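Local coordinates for protein epidermin modifying enzyme EPID (Staphylococcus epidermidis, PDB 1G63) that catalyses the FMN-dependent oxidative decarboxylation of the C-terminal cysteine residue of the epidermin precursor, as a homododecameric flavoprotein, at residues Asn85-Ile90 with Pro124-Asn129. Sequence-based numbering, arbitrary orientation.
Sequences NTINKI and PFLQKN. With FMN (flavin mononucleotide), chain N.
The flat amide of Asn-88 reaches across to helix 124-134, with the CD1 methyl of Leu-126 and the side chain of Asn-129 on opposite sides of its plane. Leu-126 CD1 is tilted above the plane on the nitrogen's side, 3.3 Å from Asn-88 ND2. From the other side Asn-129 brings up its CB, 3.4 Å from Asn-88 ND2, and its amide plane is turned 66° from that of Asn-88, so the two groups do not stack. Asn-88 OD1 lies 3.9 Å from Leu-126 CA.

With its CG anti to the carbonyl carbon (chi1 -66°), Asn-88 carries the amide over toward the other helix. Beside it, Ile-87 CG2 meets Leu-126 CD1 at 3.8 Å; Leu-126 CD1 thus touches both the Asn-88 amide and Ile-87. The axes of the two short segments pass 9.3 Å apart, at 52°.

Helix 84-91 follows strand 76-82 of the Rossmann-like sheet, and its first turn faces the FMN phosphate: Thr-86 OG1 lies 2.7 Å from FMN O1P. The helix start would probably help stabilise that negative charge. Toward 124-129 the chemistry is one methyl-methyl contact and two buried asparagine side chains, which implies close packing as the main link here, with Met-116 touching Ile-87 and Leu-126, and Gly-93 and Asn-92 of a second subunit packing on Asn-88 and Asn-129 respectively.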
loop_
_atom_site.group_PDB
_atom_site.type_symbol
_atom_site.label_atom_id
_atom_site.label_comp_id
_atom_site.label_asym_id
_atom_site.label_seq_id
_atom_site.Cartn_x
_atom_site.Cartn_y
_atom_site.Cartn_z
ATOM N N ASN B 85 -13.985 29.262 9.189
ATOM C CA ASN B 85 -14.208 28.607 7.910
ATOM C C ASN B 85 -15.621 28.038 7.738
ATOM O O ASN B 85 -16.288 28.309 6.739
ATOM C CB ASN B 85 -13.181 27.494 7.703
ATOM C CG ASN B 85 -13.419 26.714 6.412
ATOM O OD1 ASN B 85 -13.710 25.515 6.438
ATOM N ND2 ASN B 85 -13.302 27.395 5.281
ATOM N N THR B 86 -16.079 27.249 8.704
ATOM C CA THR B 86 -17.403 26.664 8.617
ATOM C C THR B 86 -18.499 27.721 8.724
ATOM O O THR B 86 -19.521 27.632 8.042
ATOM C CB THR B 86 -17.602 25.577 9.695
ATOM O OG1 THR B 86 -16.852 24.415 9.320
ATOM C CG2 THR B 86 -19.066 25.198 9.827
ATOM N N ILE B 87 -18.286 28.724 9.569
ATOM C CA ILE B 87 -19.259 29.791 9.715
ATOM C C ILE B 87 -19.440 30.451 8.344
ATOM O O ILE B 87 -20.556 30.617 7.869
ATOM C CB ILE B 87 -18.777 30.847 10.733
ATOM C CG1 ILE B 87 -18.829 30.276 12.150
ATOM C CG2 ILE B 87 -19.632 32.110 10.635
ATOM C CD1 ILE B 87 -18.206 31.192 13.207
ATOM N N ASN B 88 -18.330 30.790 7.698
ATOM C CA ASN B 88 -18.386 31.434 6.394
ATOM C C ASN B 88 -18.963 30.536 5.295
ATOM O O ASN B 88 -19.603 31.019 4.367
ATOM C CB ASN B 88 -16.995 31.948 6.030
ATOM C CG ASN B 88 -16.531 33.063 6.959
ATOM O OD1 ASN B 88 -15.331 33.306 7.122
ATOM N ND2 ASN B 88 -17.483 33.756 7.566
ATOM N N LYS B 89 -18.737 29.232 5.393
ATOM C CA LYS B 89 -19.297 28.309 4.409
ATOM C C LYS B 89 -20.819 28.256 4.582
ATOM O O LYS B 89 -21.569 28.339 3.619
ATOM C CB LYS B 89 -18.729 26.900 4.603
ATOM C CG LYS B 89 -17.349 26.667 4.015
ATOM C CD LYS B 89 -16.953 25.220 4.229
ATOM C CE LYS B 89 -15.738 24.826 3.409
ATOM N NZ LYS B 89 -15.439 23.391 3.619
ATOM N N ILE B 90 -21.269 28.105 5.821
ATOM C CA ILE B 90 -22.696 28.040 6.088
ATOM C C ILE B 90 -23.392 29.306 5.593
ATOM O O ILE B 90 -24.438 29.236 4.956
ATOM C CB ILE B 90 -22.971 27.867 7.587
ATOM C CG1 ILE B 90 -22.375 26.543 8.062
ATOM C CG2 ILE B 90 -24.473 27.924 7.853
ATOM C CD1 ILE B 90 -22.491 26.301 9.552
ATOM N N PRO B 124 -13.385 41.277 8.285
ATOM C CA PRO B 124 -14.553 41.937 7.689
ATOM C C PRO B 124 -15.525 40.983 7.015
ATOM O O PRO B 124 -16.737 41.108 7.161
ATOM C CB PRO B 124 -13.933 42.903 6.673
ATOM C CG PRO B 124 -12.553 43.126 7.188
ATOM C CD PRO B 124 -12.146 41.764 7.656
ATOM N N PHE B 125 -14.975 40.034 6.269
ATOM C CA PHE B 125 -15.778 39.064 5.540
ATOM C C PHE B 125 -16.475 38.102 6.486
ATOM O O PHE B 125 -17.619 37.723 6.250
ATOM C CB PHE B 125 -14.891 38.338 4.534
ATOM C CG PHE B 125 -13.944 39.261 3.800
ATOM C CD1 PHE B 125 -12.572 39.236 4.061
ATOM C CD2 PHE B 125 -14.434 40.210 2.906
ATOM C CE1 PHE B 125 -11.705 40.149 3.440
ATOM C CE2 PHE B 125 -13.576 41.126 2.283
ATOM C CZ PHE B 125 -12.208 41.096 2.552
ATOM N N LEU B 126 -15.798 37.721 7.563
ATOM C CA LEU B 126 -16.401 36.831 8.544
ATOM C C LEU B 126 -17.580 37.566 9.180
ATOM O O LEU B 126 -18.705 37.065 9.197
ATOM C CB LEU B 126 -15.390 36.447 9.637
ATOM C CG LEU B 126 -15.970 35.830 10.920
ATOM C CD1 LEU B 126 -16.604 34.487 10.630
ATOM C CD2 LEU B 126 -14.870 35.674 11.949
ATOM N N GLN B 127 -17.313 38.769 9.681
ATOM C CA GLN B 127 -18.338 39.572 10.336
ATOM C C GLN B 127 -19.542 39.834 9.453
ATOM O O GLN B 127 -20.679 39.780 9.913
ATOM C CB GLN B 127 -17.742 40.892 10.835
ATOM C CG GLN B 127 -16.852 40.724 12.060
ATOM C CD GLN B 127 -17.532 39.895 13.142
ATOM O OE1 GLN B 127 -18.713 40.096 13.438
ATOM N NE2 GLN B 127 -16.791 38.962 13.739
ATOM N N LYS B 128 -19.294 40.102 8.180
ATOM C CA LYS B 128 -20.370 40.363 7.239
ATOM C C LYS B 128 -21.245 39.117 7.125
ATOM O O LYS B 128 -22.469 39.210 7.012
ATOM C CB LYS B 128 -19.775 40.743 5.884
ATOM C CG LYS B 128 -20.781 41.167 4.844
ATOM C CD LYS B 128 -20.145 42.092 3.812
ATOM C CE LYS B 128 -19.739 43.431 4.445
ATOM N NZ LYS B 128 -19.215 44.417 3.445
ATOM N N ASN B 129 -20.612 37.948 7.182
ATOM C CA ASN B 129 -21.324 36.675 7.095
ATOM C C ASN B 129 -22.100 36.385 8.379
ATOM O O ASN B 129 -23.185 35.789 8.345
ATOM C CB ASN B 129 -20.334 35.538 6.819
ATOM C CG ASN B 129 -19.878 35.497 5.373
ATOM O OD1 ASN B 129 -18.857 34.890 5.057
ATOM N ND2 ASN B 129 -20.635 36.133 4.488
HETATM N N1 FMN N . -9.715 27.912 13.089
HETATM C C2 FMN N . -10.716 28.492 13.823
HETATM O O2 FMN N . -11.675 29.023 13.340
HETATM N N3 FMN N . -10.620 28.476 15.255
HETATM C C4 FMN N . -9.606 27.929 15.963
HETATM O O4 FMN N . -9.602 27.993 17.202
HETATM C C4A FMN N . -8.519 27.333 15.176
HETATM N N5 FMN N . -7.499 26.728 15.774
HETATM C C5A FMN N . -6.594 26.031 15.025
HETATM C C6 FMN N . -5.529 25.274 15.683
HETATM C C7 FMN N . -4.515 24.670 14.998
HETATM C C7M FMN N . -3.421 23.874 15.727
HETATM C C8 FMN N . -4.612 24.562 13.528
HETATM C C8M FMN N . -3.593 23.788 12.727
HETATM C C9 FMN N . -5.602 25.299 12.885
HETATM C C9A FMN N . -6.594 26.029 13.568
HETATM N N10 FMN N . -7.643 26.782 12.955
HETATM C C10 FMN N . -8.671 27.351 13.696
HETATM C "C1'" FMN N . -7.743 26.818 11.488
HETATM C "C2'" FMN N . -8.734 25.726 11.013
HETATM O "O2'" FMN N . -8.397 24.398 11.420
HETATM C "C3'" FMN N . -8.847 25.750 9.490
HETATM O "O3'" FMN N . -9.390 27.043 9.067
HETATM C "C4'" FMN N . -9.689 24.644 8.873
HETATM O "O4'" FMN N . -9.573 24.644 7.428
HETATM C "C5'" FMN N . -11.159 24.677 9.262
HETATM O "O5'" FMN N . -11.849 23.525 8.733
HETATM P P FMN N . -13.293 23.078 9.213
HETATM O O1P FMN N . -14.207 24.244 9.003
HETATM O O2P FMN N . -13.189 22.636 10.623
HETATM O O3P FMN N . -13.651 21.871 8.272
#